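Side-chain contacts in endo-1,4-beta-xylanase (Uncultured bacterium, PDB 7AX7), which removes acetyl groups from acetylated xylan with the aid of a cobalt(II) ion, as the CE4 esterase domain of a multidomain xylanase: residues A60-S63 with Y64-D68; N40-S43 with N44-S47; G13-S16 with T17-D20; N129-V133 with Q134-N138; A105-N108 with T109-Q112. One frame throughout, in Å; residues are numbered along the deposited sequence.

Interaction 1. Residues A60-S63 with Y64-D68. With CO (cobalt (II) ion), chain B.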
loop_
_atom_site.group_PDB
_atom_site.type_symbol
_atom_site.label_atom_id
_atom_site.label_comp_id
_atom_site.label_asym_id
_atom_site.label_seq_id
_atom_site.Cartn_x
_atom_site.Cartn_y
_atom_site.Cartn_z
ATOM N N ALA A 60 6.088 2.676 1.046
ATOM C CA ALA A 60 5.528 3.878 0.430
ATOM C C ALA A 60 4.911 4.763 1.520
ATOM O O ALA A 60 4.860 4.398 2.696
ATOM C CB ALA A 60 4.488 3.509 -0.646
ATOM N N SER A 61 4.431 5.933 1.125
ATOM C CA SER A 61 4.006 6.969 2.060
ATOM C C SER A 61 2.489 6.974 2.219
ATOM O O SER A 61 1.753 6.957 1.226
ATOM C CB SER A 61 4.480 8.339 1.579
ATOM O OG SER A 61 3.995 9.362 2.433
ATOM N N HIS A 62 2.022 6.999 3.470
ATOM C CA HIS A 62 0.609 7.203 3.781
ATOM C C HIS A 62 0.412 8.452 4.654
ATOM O O HIS A 62 -0.541 8.532 5.435
ATOM C CB HIS A 62 0.039 5.951 4.455
ATOM C CG HIS A 62 -1.452 5.815 4.347
ATOM N ND1 HIS A 62 -2.180 6.340 3.302
ATOM C CD2 HIS A 62 -2.347 5.186 5.148
ATOM C CE1 HIS A 62 -3.461 6.051 3.466
ATOM N NE2 HIS A 62 -3.587 5.349 4.579
ATOM N N SER A 63 1.322 9.425 4.531
ATOM C CA SER A 63 1.390 10.652 5.335
ATOM C C SER A 63 2.038 10.398 6.696
ATOM O O SER A 63 2.395 9.257 7.013
ATOM C CB SER A 63 0.002 11.289 5.516
ATOM O OG SER A 63 -0.702 10.734 6.619
ATOM N N TYR A 64 2.218 11.456 7.501
ATOM C CA TYR A 64 2.844 11.302 8.813
ATOM C C TYR A 64 1.831 11.077 9.942
ATOM O O TYR A 64 2.045 10.202 10.787
ATOM C CB TYR A 64 3.726 12.518 9.141
ATOM C CG TYR A 64 4.688 12.202 10.265
ATOM C CD1 TYR A 64 5.883 11.544 10.008
ATOM C CD2 TYR A 64 4.377 12.500 11.584
ATOM C CE1 TYR A 64 6.755 11.217 11.020
ATOM C CE2 TYR A 64 5.245 12.178 12.613
ATOM C CZ TYR A 64 6.435 11.531 12.321
ATOM O OH TYR A 64 7.319 11.200 13.328
ATOM N N THR A 65 0.728 11.837 9.980
ATOM C CA THR A 65 -0.254 11.743 11.060
ATOM C C THR A 65 -1.562 11.087 10.633
ATOM O O THR A 65 -2.451 10.912 11.473
ATOM C CB THR A 65 -0.570 13.133 11.645
ATOM O OG1 THR A 65 -1.140 13.963 10.626
ATOM C CG2 THR A 65 0.672 13.795 12.204
ATOM N N HIS A 66 -1.712 10.741 9.359
ATOM C CA HIS A 66 -2.914 10.074 8.863
ATOM C C HIS A 66 -4.177 10.879 9.187
ATOM O O HIS A 66 -5.162 10.355 9.708
ATOM C CB HIS A 66 -3.017 8.646 9.415
ATOM C CG HIS A 66 -3.951 7.772 8.636
ATOM N ND1 HIS A 66 -5.285 7.632 8.956
ATOM C CD2 HIS A 66 -3.748 7.019 7.530
ATOM C CE1 HIS A 66 -5.859 6.817 8.091
ATOM N NE2 HIS A 66 -4.948 6.434 7.214
ATOM N N GLN A 67 -4.144 12.165 8.881
ATOM C CA GLN A 67 -5.343 12.985 8.969
ATOM C C GLN A 67 -5.883 13.245 7.568
ATOM O O GLN A 67 -5.222 12.970 6.564
ATOM C CB GLN A 67 -5.059 14.302 9.697
ATOM C CG GLN A 67 -4.638 14.110 11.151
ATOM C CD GLN A 67 -4.250 15.422 11.824
ATOM O OE1 GLN A 67 -5.011 15.964 12.625
ATOM N NE2 GLN A 67 -3.068 15.941 11.490
ATOM N N ASP A 68 -7.113 13.760 7.512
ATOM C CA ASP A 68 -7.713 14.178 6.251
ATOM C C ASP A 68 -6.949 15.390 5.732
ATOM O O ASP A 68 -7.071 16.494 6.274
ATOM C CB ASP A 68 -9.192 14.498 6.444
ATOM C CG ASP A 68 -9.897 14.832 5.138
ATOM O OD1 ASP A 68 -9.229 15.259 4.181
ATOM O OD2 ASP A 68 -11.126 14.667 5.067
HETATM CO CO CO B . -5.284 4.750 5.910
HETATM O O HOH W 1 -2.041 13.588 7.390
#
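H62 and H66 grip one cobalt(II) ion with their NE2 atoms, each 2.2 Å from the metal. Both side chains leave the backbone in the same way, CG anti to the backbone N (chi1 -158° in H62, -162° in H66), and these like torsions send both rings to the metal; different second torsions turn their planes apart. The ring centroids lie 4.7 Å apart with the planes at 67°, an offset edge-to-face pair in which the edge of H66 is directed at the face of H62. The two NE2 atoms are 3.2 Å from each other because they share the metal. Between them S63 ties the turn: its OG accepts from H66 N at 2.9 Å and donates to H62 O at 2.5 Å, in line with a lone pair of that oxygen. Outside the turn, H62 ND1 is hydrogen-bonded to R100 O, which fixes the rotation of that ring, while H66 has a second edge-to-face partner in Y103. T65 OG1 is bonded to E80. D12 also binds the cobalt. The sequence HSYTH matches the H(S/T)xxH metal motif of NodB-type deacetylases, and its chemistry is consistent with a second-shell serine that braces the turn between the two histidine ligands.

Interaction 2. Residues N40-S43 with N44-S47; sequences NVNS and NTLS
T45 tucks OG1 over its own backbone (chi1 54°), facing back along the chain toward N40 and N42, and N42 turns its CG in the same sense (chi1 52°), which brings OD1 to the amides of N44 and T45. The threonine hydroxyl works in two directions. It donates to N40 O at 2.6 Å, meeting a lone pair of the carbonyl oxygen, and it accepts from N42 N at 3.0 Å in a nearly straight bond (163°). Its methyl CG2 lies beside the same carbonyl, 3.2 Å from N40 O. In return, N42 holds the backbone ahead of it. N44 N approaches N42 OD1 at 2.8 Å, a weak bond because it is strongly bent, and T45 N makes a second weak bond to this oxygen. A further bond runs from T45 N to N42 O at 3.0 Å, with the donor well above the carbonyl plane. The amide planes of N42 and N44 are nearly perpendicular and do not stack; the side chains touch where N42 OD1 lies 3.0 Å from N44 CB. Farther on, a water donates to S43 O, 2.8 Å from the water oxygen, and accepts from S47 N. P14 packs against the side chains of N40 and T45, while V41 and L46 lean on helix 74-92. The whole is an Asx turn laid over a type I beta turn, closed by a threonine hydroxyl, and it leads from the loop after strand 33-36 into helix 46-54 of the NodB deacetylase fold.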
loop_
_atom_site.group_PDB
_atom_site.type_symbol
_atom_site.label_atom_id
_atom_site.label_comp_id
_atom_site.label_asym_id
_atom_site.label_seq_id
_atom_site.Cartn_x
_atom_site.Cartn_y
_atom_site.Cartn_z
ATOM N N ASN A 40 4.026 5.949 12.762
ATOM C CA ASN A 40 4.211 4.550 13.123
ATOM C C ASN A 40 5.620 4.044 12.826
ATOM O O ASN A 40 5.904 2.875 13.093
ATOM C CB ASN A 40 3.190 3.660 12.398
ATOM C CG ASN A 40 1.757 3.865 12.898
ATOM O OD1 ASN A 40 1.523 4.539 13.894
ATOM N ND2 ASN A 40 0.798 3.257 12.205
ATOM N N VAL A 41 6.500 4.880 12.271
ATOM C CA VAL A 41 7.891 4.510 12.012
ATOM C C VAL A 41 8.697 4.917 13.244
ATOM O O VAL A 41 8.995 6.093 13.441
ATOM C CB VAL A 41 8.434 5.169 10.739
ATOM C CG1 VAL A 41 9.931 4.901 10.587
ATOM C CG2 VAL A 41 7.680 4.681 9.509
ATOM N N ASN A 42 9.056 3.942 14.075
ATOM C CA ASN A 42 9.750 4.225 15.329
ATOM C C ASN A 42 10.489 2.963 15.779
ATOM O O ASN A 42 10.484 1.935 15.093
ATOM C CB ASN A 42 8.756 4.710 16.392
ATOM C CG ASN A 42 7.588 3.759 16.544
ATOM O OD1 ASN A 42 7.770 2.610 16.939
ATOM N ND2 ASN A 42 6.387 4.220 16.209
ATOM N N SER A 43 11.132 3.046 16.951
ATOM C CA SER A 43 11.913 1.909 17.437
ATOM C C SER A 43 11.045 0.686 17.709
ATOM O O SER A 43 11.549 -0.443 17.646
ATOM C CB SER A 43 12.698 2.296 18.693
ATOM O OG SER A 43 11.838 2.849 19.668
ATOM N N ASN A 44 9.750 0.880 17.982
ATOM C CA ASN A 44 8.852 -0.255 18.179
ATOM C C ASN A 44 8.568 -1.004 16.875
ATOM O O ASN A 44 8.234 -2.194 16.906
ATOM C CB ASN A 44 7.530 0.212 18.796
ATOM C CG ASN A 44 7.691 0.724 20.213
ATOM O OD1 ASN A 44 8.551 0.264 20.958
ATOM N ND2 ASN A 44 6.853 1.676 20.594
ATOM N N THR A 45 8.656 -0.337 15.733
ATOM C CA THR A 45 8.348 -0.972 14.451
ATOM C C THR A 45 9.583 -1.234 13.595
ATOM O O THR A 45 9.452 -1.786 12.496
ATOM C CB THR A 45 7.355 -0.114 13.657
ATOM O OG1 THR A 45 7.873 1.221 13.536
ATOM C CG2 THR A 45 6.000 -0.079 14.349
ATOM N N LEU A 46 10.772 -0.850 14.070
ATOM C CA LEU A 46 11.995 -0.989 13.281
ATOM C C LEU A 46 12.176 -2.404 12.739
ATOM O O LEU A 46 12.432 -2.598 11.546
ATOM C CB LEU A 46 13.203 -0.597 14.132
ATOM C CG LEU A 46 14.565 -0.882 13.500
ATOM C CD1 LEU A 46 14.748 -0.047 12.236
ATOM C CD2 LEU A 46 15.676 -0.600 14.503
ATOM N N SER A 47 12.074 -3.409 13.609
ATOM C CA SER A 47 12.391 -4.756 13.169
ATOM C C SER A 47 11.406 -5.231 12.110
ATOM O O SER A 47 11.787 -5.997 11.220
ATOM C CB SER A 47 12.441 -5.708 14.367
ATOM O OG SER A 47 11.189 -5.788 15.012
HETATM O O HOH W 2 11.550 -3.062 16.588
#

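Interaction 3. Residues G13-S16 with T17-D20; sequences GPSS and TTSD
T18 OG1 meets the puckered P14 ring at its CA corner, 3.5 Å away, while N40, T45 and M49 pack round that ring; the flat group here, the D20 carboxylate, is reached through water and not by stacking. P14 follows a cis peptide bond and leads into a capping box, formed by S15 and T18 where helix 16-28 begins. The stronger arm of the box runs from S15 N to T18 OG1, 2.9 Å and almost straight at 169°. The return arm, from T18 N to S15 OG, is weak at 3.5 Å. S15 OG, rotated inward above its own main chain (chi1 71°), also accepts weakly from T17 N at 3.2 Å, and T18 N makes another weak bond to S15 O. Both capping hydroxyls have partners in the facing loop: S15 OG bonds to D154 O and T18 OG1 to D154 OD2. S16 OG and T17 OG1 reach the same loop, at Q156 OE1 and G157 N. Segment 13-16, which follows the cobalt ligand D12 directly, and the helix start are thus tied to the loop after strand 148-153. On the outer side, a single water donates to both S16 O and D20 OD2, and its oxygen lies 2.6 Å from D20 OD2.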
loop_
_atom_site.group_PDB
_atom_site.type_symbol
_atom_site.label_atom_id
_atom_site.label_comp_id
_atom_site.label_asym_id
_atom_site.label_seq_id
_atom_site.Cartn_x
_atom_site.Cartn_y
_atom_site.Cartn_z
ATOM N N GLY A 13 0.156 0.616 8.485
ATOM C CA GLY A 13 1.189 0.088 9.351
ATOM C C GLY A 13 2.400 1.002 9.474
ATOM O O GLY A 13 2.352 2.188 9.125
ATOM N N PRO A 14 3.518 0.468 10.001
ATOM C CA PRO A 14 3.596 -0.910 10.489
ATOM C C PRO A 14 2.871 -1.077 11.814
ATOM O O PRO A 14 2.755 -0.122 12.584
ATOM C CB PRO A 14 5.107 -1.153 10.672
ATOM C CG PRO A 14 5.808 0.119 10.164
ATOM C CD PRO A 14 4.768 1.202 10.249
ATOM N N SER A 15 2.373 -2.288 12.049
ATOM C CA SER A 15 1.803 -2.688 13.323
ATOM C C SER A 15 2.223 -4.127 13.586
ATOM O O SER A 15 2.824 -4.788 12.732
ATOM C CB SER A 15 0.275 -2.570 13.327
ATOM O OG SER A 15 -0.308 -3.564 12.501
ATOM N N SER A 16 1.895 -4.622 14.781
ATOM C CA SER A 16 2.192 -6.019 15.067
ATOM C C SER A 16 1.434 -6.932 14.113
ATOM O O SER A 16 1.919 -8.014 13.771
ATOM C CB SER A 16 1.863 -6.348 16.527
ATOM O OG SER A 16 0.465 -6.443 16.719
ATOM N N THR A 17 0.261 -6.498 13.645
ATOM C CA THR A 17 -0.464 -7.282 12.656
ATOM C C THR A 17 0.352 -7.434 11.380
ATOM O O THR A 17 0.314 -8.489 10.729
ATOM C CB THR A 17 -1.818 -6.638 12.364
ATOM O OG1 THR A 17 -2.589 -6.578 13.575
ATOM C CG2 THR A 17 -2.576 -7.433 11.308
ATOM N N THR A 18 1.100 -6.388 11.010
ATOM C CA THR A 18 1.988 -6.469 9.852
ATOM C C THR A 18 2.814 -7.752 9.861
ATOM O O THR A 18 2.996 -8.387 8.817
ATOM C CB THR A 18 2.925 -5.260 9.810
ATOM O OG1 THR A 18 2.164 -4.046 9.756
ATOM C CG2 THR A 18 3.847 -5.349 8.584
ATOM N N SER A 19 3.349 -8.131 11.027
ATOM C CA SER A 19 4.202 -9.315 11.094
ATOM C C SER A 19 3.451 -10.564 10.656
ATOM O O SER A 19 4.037 -11.467 10.048
ATOM C CB SER A 19 4.753 -9.491 12.508
ATOM O OG SER A 19 5.579 -8.397 12.846
ATOM N N ASP A 20 2.155 -10.640 10.966
ATOM C CA ASP A 20 1.356 -11.779 10.526
ATOM C C ASP A 20 1.126 -11.735 9.021
ATOM O O ASP A 20 1.095 -12.781 8.360
ATOM C CB ASP A 20 0.020 -11.805 11.270
ATOM C CG ASP A 20 0.190 -11.960 12.776
ATOM O OD1 ASP A 20 0.995 -12.810 13.214
ATOM O OD2 ASP A 20 -0.484 -11.227 13.522
HETATM O O HOH W 3 0.637 -10.101 15.596
#

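Interaction 4. Residues N129-V133 with Q134-N138; sequences NSTSV and QQRVN
S132 and Q135 exchange bonds between side chain and backbone. Q135 N donates to S132 OG at 2.8 Å, and S132 N donates to Q135 OE1 at 2.9 Å, straight (168°) and aimed at a lone pair of the side-chain oxygen. The serine hydroxyl is placed for this by a chi1 of 71°, which keeps OG close to its own main chain. In the glutamine CG lies beside the backbone N, opposite the carbonyl carbon, and this directs the extended chain back to S132 N.

Charged-group bonds come from R136, whose chain is extended from CG to NE and runs back alongside S132 O. Its NE donates to T131 O at 2.9 Å, and NH2 adds a weak bond to the same oxygen at 3.2 Å, so one carbonyl takes both N-H groups at the guanidinium edge. The NE donor stands 45° above the carbonyl plane. NH1 is bonded to T161 OG1 and N158 OD1, and NH2 weakly to E128 O; the buried guanidinium is thereby held on several sides and fixed in rotation.

Apolar contact is modest: the T131 and Q135 side chains cross at about a right angle, with T131 CG2 3.7 Å from Q135 CB, and T131 CG2 touches R136 CG at 4.0 Å. T131 OG1 itself bonds to N125 O.

Regular backbone bonds follow, R136 N to S132 O at 3.0 Å and V137 N to V133 O at 2.9 Å. Together these features make a capping box with S132 as N-cap of helix 133-143, reinforced by an arginine that joins the loop after strand 118-123 to the region of helix 159-174.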
loop_
_atom_site.group_PDB
_atom_site.type_symbol
_atom_site.label_atom_id
_atom_site.label_comp_id
_atom_site.label_asym_id
_atom_site.label_seq_id
_atom_site.Cartn_x
_atom_site.Cartn_y
_atom_site.Cartn_z
ATOM N N ASN A 129 -14.884 -4.239 10.865
ATOM C CA ASN A 129 -14.957 -5.626 11.321
ATOM C C ASN A 129 -16.192 -6.339 10.781
ATOM O O ASN A 129 -16.178 -7.566 10.615
ATOM C CB ASN A 129 -14.938 -5.673 12.849
ATOM C CG ASN A 129 -13.623 -6.196 13.396
ATOM O OD1 ASN A 129 -13.577 -7.260 14.016
ATOM N ND2 ASN A 129 -12.543 -5.461 13.151
ATOM N N SER A 130 -17.260 -5.596 10.491
ATOM C CA SER A 130 -18.473 -6.202 9.961
ATOM C C SER A 130 -18.283 -6.785 8.563
ATOM O O SER A 130 -19.172 -7.494 8.078
ATOM C CB SER A 130 -19.604 -5.166 9.956
ATOM O OG SER A 130 -19.270 -4.062 9.130
ATOM N N THR A 131 -17.168 -6.498 7.898
ATOM C CA THR A 131 -16.824 -7.175 6.651
ATOM C C THR A 131 -16.102 -8.469 7.011
ATOM O O THR A 131 -15.005 -8.443 7.578
ATOM C CB THR A 131 -15.959 -6.287 5.763
ATOM O OG1 THR A 131 -16.547 -4.982 5.684
ATOM C CG2 THR A 131 -15.854 -6.875 4.360
ATOM N N SER A 132 -16.726 -9.598 6.690
ATOM C CA SER A 132 -16.236 -10.893 7.129
ATOM C C SER A 132 -14.927 -11.252 6.429
ATOM O O SER A 132 -14.542 -10.666 5.411
ATOM C CB SER A 132 -17.268 -11.977 6.830
ATOM O OG SER A 132 -17.320 -12.202 5.428
ATOM N N VAL A 133 -14.250 -12.261 6.981
ATOM C CA VAL A 133 -13.112 -12.871 6.288
ATOM C C VAL A 133 -13.470 -13.175 4.834
ATOM O O VAL A 133 -12.787 -12.742 3.897
ATOM C CB VAL A 133 -12.659 -14.145 7.023
ATOM C CG1 VAL A 133 -11.616 -14.892 6.187
ATOM C CG2 VAL A 133 -12.125 -13.798 8.402
ATOM N N GLN A 134 -14.545 -13.943 4.626
ATOM C CA GLN A 134 -14.876 -14.415 3.279
ATOM C C GLN A 134 -15.335 -13.279 2.363
ATOM O O GLN A 134 -15.087 -13.323 1.151
ATOM C CB GLN A 134 -15.949 -15.501 3.352
ATOM C CG GLN A 134 -16.099 -16.284 2.063
ATOM C CD GLN A 134 -14.839 -17.055 1.710
ATOM O OE1 GLN A 134 -14.163 -17.594 2.587
ATOM N NE2 GLN A 134 -14.505 -17.086 0.430
ATOM N N GLN A 135 -16.010 -12.261 2.902
ATOM C CA GLN A 135 -16.279 -11.080 2.085
ATOM C C GLN A 135 -14.976 -10.452 1.604
ATOM O O GLN A 135 -14.861 -10.043 0.441
ATOM C CB GLN A 135 -17.104 -10.054 2.865
ATOM C CG GLN A 135 -18.586 -10.397 3.021
ATOM C CD GLN A 135 -19.348 -9.331 3.804
ATOM O OE1 GLN A 135 -19.070 -9.084 4.978
ATOM N NE2 GLN A 135 -20.309 -8.690 3.147
ATOM N N ARG A 136 -13.982 -10.369 2.492
ATOM C CA ARG A 136 -12.686 -9.816 2.110
ATOM C C ARG A 136 -12.048 -10.642 1.001
ATOM O O ARG A 136 -11.561 -10.095 0.003
ATOM C CB ARG A 136 -11.774 -9.732 3.340
ATOM C CG ARG A 136 -12.277 -8.715 4.356
ATOM C CD ARG A 136 -11.548 -8.758 5.688
ATOM N NE ARG A 136 -12.300 -7.987 6.677
ATOM C CZ ARG A 136 -11.763 -7.221 7.625
ATOM N NH1 ARG A 136 -10.443 -7.102 7.732
ATOM N NH2 ARG A 136 -12.558 -6.562 8.464
ATOM N N VAL A 137 -12.058 -11.969 1.154
ATOM C CA VAL A 137 -11.542 -12.857 0.116
ATOM C C VAL A 137 -12.228 -12.568 -1.213
ATOM O O VAL A 137 -11.574 -12.326 -2.232
ATOM C CB VAL A 137 -11.727 -14.331 0.534
ATOM C CG1 VAL A 137 -11.472 -15.268 -0.644
ATOM C CG2 VAL A 137 -10.831 -14.687 1.738
ATOM N N ASN A 138 -13.567 -12.583 -1.220
ATOM C CA ASN A 138 -14.294 -12.462 -2.481
ATOM C C ASN A 138 -14.127 -11.074 -3.096
ATOM O O ASN A 138 -14.033 -10.942 -4.320
ATOM C CB ASN A 138 -15.773 -12.799 -2.270
ATOM C CG ASN A 138 -15.984 -14.263 -1.911
ATOM O OD1 ASN A 138 -15.145 -15.110 -2.213
ATOM N ND2 ASN A 138 -17.096 -14.563 -1.261
#

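Interaction 5. Residues A105-N108 with T109-Q112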
loop_
_atom_site.group_PDB
_atom_site.type_symbol
_atom_site.label_atom_id
_atom_site.label_comp_id
_atom_site.label_asym_id
_atom_site.label_seq_id
_atom_site.Cartn_x
_atom_site.Cartn_y
_atom_site.Cartn_z
ATOM N N ALA A 105 -8.929 10.877 0.575
ATOM C CA ALA A 105 -9.417 12.251 0.540
ATOM C C ALA A 105 -8.342 13.111 -0.116
ATOM O O ALA A 105 -7.250 13.283 0.440
ATOM C CB ALA A 105 -9.752 12.754 1.944
ATOM N N VAL A 106 -8.653 13.651 -1.296
ATOM C CA VAL A 106 -7.700 14.428 -2.080
ATOM C C VAL A 106 -8.398 15.665 -2.631
ATOM O O VAL A 106 -9.558 15.595 -3.051
ATOM C CB VAL A 106 -7.105 13.597 -3.236
ATOM C CG1 VAL A 106 -6.653 12.236 -2.734
ATOM C CG2 VAL A 106 -8.129 13.439 -4.326
ATOM N N ASN A 107 -7.678 16.793 -2.643
ATOM C CA ASN A 107 -8.157 18.053 -3.214
ATOM C C ASN A 107 -7.026 18.695 -4.025
ATOM O O ASN A 107 -5.918 18.156 -4.123
ATOM C CB ASN A 107 -8.679 19.001 -2.116
ATOM C CG ASN A 107 -7.585 19.464 -1.165
ATOM O OD1 ASN A 107 -6.435 19.036 -1.271
ATOM N ND2 ASN A 107 -7.937 20.345 -0.231
ATOM N N ASN A 108 -7.305 19.870 -4.603
ATOM C CA ASN A 108 -6.306 20.544 -5.433
ATOM C C ASN A 108 -5.032 20.837 -4.647
ATOM O O ASN A 108 -3.923 20.683 -5.166
ATOM C CB ASN A 108 -6.861 21.858 -6.004
ATOM C CG ASN A 108 -7.989 21.653 -6.994
ATOM O OD1 ASN A 108 -8.802 22.555 -7.198
ATOM N ND2 ASN A 108 -8.054 20.475 -7.608
ATOM N N THR A 109 -5.177 21.305 -3.407
ATOM C CA THR A 109 -4.006 21.689 -2.624
ATOM C C THR A 109 -3.040 20.518 -2.458
ATOM O O THR A 109 -1.826 20.683 -2.621
ATOM C CB THR A 109 -4.460 22.249 -1.275
ATOM O OG1 THR A 109 -5.319 23.369 -1.515
ATOM C CG2 THR A 109 -3.273 22.709 -0.423
ATOM N N MET A 110 -3.565 19.315 -2.189
ATOM C CA MET A 110 -2.705 18.136 -2.087
ATOM C C MET A 110 -1.968 17.871 -3.397
ATOM O O MET A 110 -0.744 17.684 -3.406
ATOM C CB MET A 110 -3.531 16.914 -1.673
ATOM C CG MET A 110 -3.969 16.963 -0.227
ATOM S SD MET A 110 -5.212 15.750 0.187
ATOM C CE MET A 110 -4.206 14.259 0.122
ATOM N N TYR A 111 -2.700 17.836 -4.516
ATOM C CA TYR A 111 -2.058 17.572 -5.800
ATOM C C TYR A 111 -0.971 18.597 -6.123
ATOM O O TYR A 111 0.041 18.251 -6.743
ATOM C CB TYR A 111 -3.097 17.555 -6.918
ATOM C CG TYR A 111 -3.847 16.249 -7.100
ATOM C CD1 TYR A 111 -3.184 15.077 -7.461
ATOM C CD2 TYR A 111 -5.228 16.203 -6.965
ATOM C CE1 TYR A 111 -3.877 13.891 -7.654
ATOM C CE2 TYR A 111 -5.932 15.027 -7.160
ATOM C CZ TYR A 111 -5.254 13.875 -7.499
ATOM O OH TYR A 111 -5.971 12.720 -7.692
ATOM N N GLN A 112 -1.169 19.859 -5.727
ATOM C CA GLN A 112 -0.189 20.907 -5.995
ATOM C C GLN A 112 1.056 20.782 -5.123
ATOM O O GLN A 112 2.097 21.362 -5.460
ATOM C CB GLN A 112 -0.820 22.293 -5.773
ATOM C CG GLN A 112 -1.983 22.641 -6.716
ATOM C CD GLN A 112 -2.815 23.833 -6.235
ATOM O OE1 GLN A 112 -2.497 24.461 -5.229
ATOM N NE2 GLN A 112 -3.894 24.141 -6.959
#
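N107 and T109 lie side by side and point the same way, with N107 OD1 3.8 Å from T109 CB, and from this position the N107 amide reaches the start of helix 108-113 as its N-cap. OD1 accepts from M110 N at 3.0 Å in a bond of 165°, the donor tilted moderately out of the plane of the side-chain carbonyl. The asparagine gets there because a chi1 of 65° swings CG in above the main chain. M110 extends back under the preceding loop, CG passing 3.4 Å from N107 OD1. At the end the chain bends (chi3 71°), which lays SD 3.2 Å from A105 O, with CE equally close to that oxygen, and turns the methyl loosely toward V106 CG1. V106 divides its two branches between the neighbours: CG1 faces the methionine, while CG2 meets Y111 at the ring atom CE2, 3.9 Å away. The valine and tyrosine approach each other at a slant, and Y111 CD2 also lies 3.5 Å from N107 O. F118 also meets the Y111 ring. At the solvent side Q112 lays its extended chain alongside N108, its CG 3.2 Å from N108 O. Backbone bonds from Y111 N to N107 O and from Q112 N to N108 O complete the first turn of the helix. M110 is buried, with M69 and I77 also against its side chain. The chemistry implies a helix start held in two ways, by a polar cap on the M110 amide beside an apolar cluster of M110, V106 and Y111.

Overall arrangement
Interaction 1 holds two of the three residues at the cobalt site. Interaction 5 is joined to it by packing, D68 OD1 against A105 CB at 3.4 Å, with centres 13 Å apart, and lies across the chain's centre from interaction 3. Interactions 2 and 3 touch each other, with centres 10 Å apart and N40 O 3.5 Å from P14 CD; the side chain of N40 is about 9 Å from the cobalt, and both centres lie 16 Å from that of interaction 1. Interaction 4 is the most remote from interaction 1, their centres 25 Å apart; its R136 side chain is about 13 Å from the metal. Helix-start geometry is common to residues 13-20, 129-138 and 105-112.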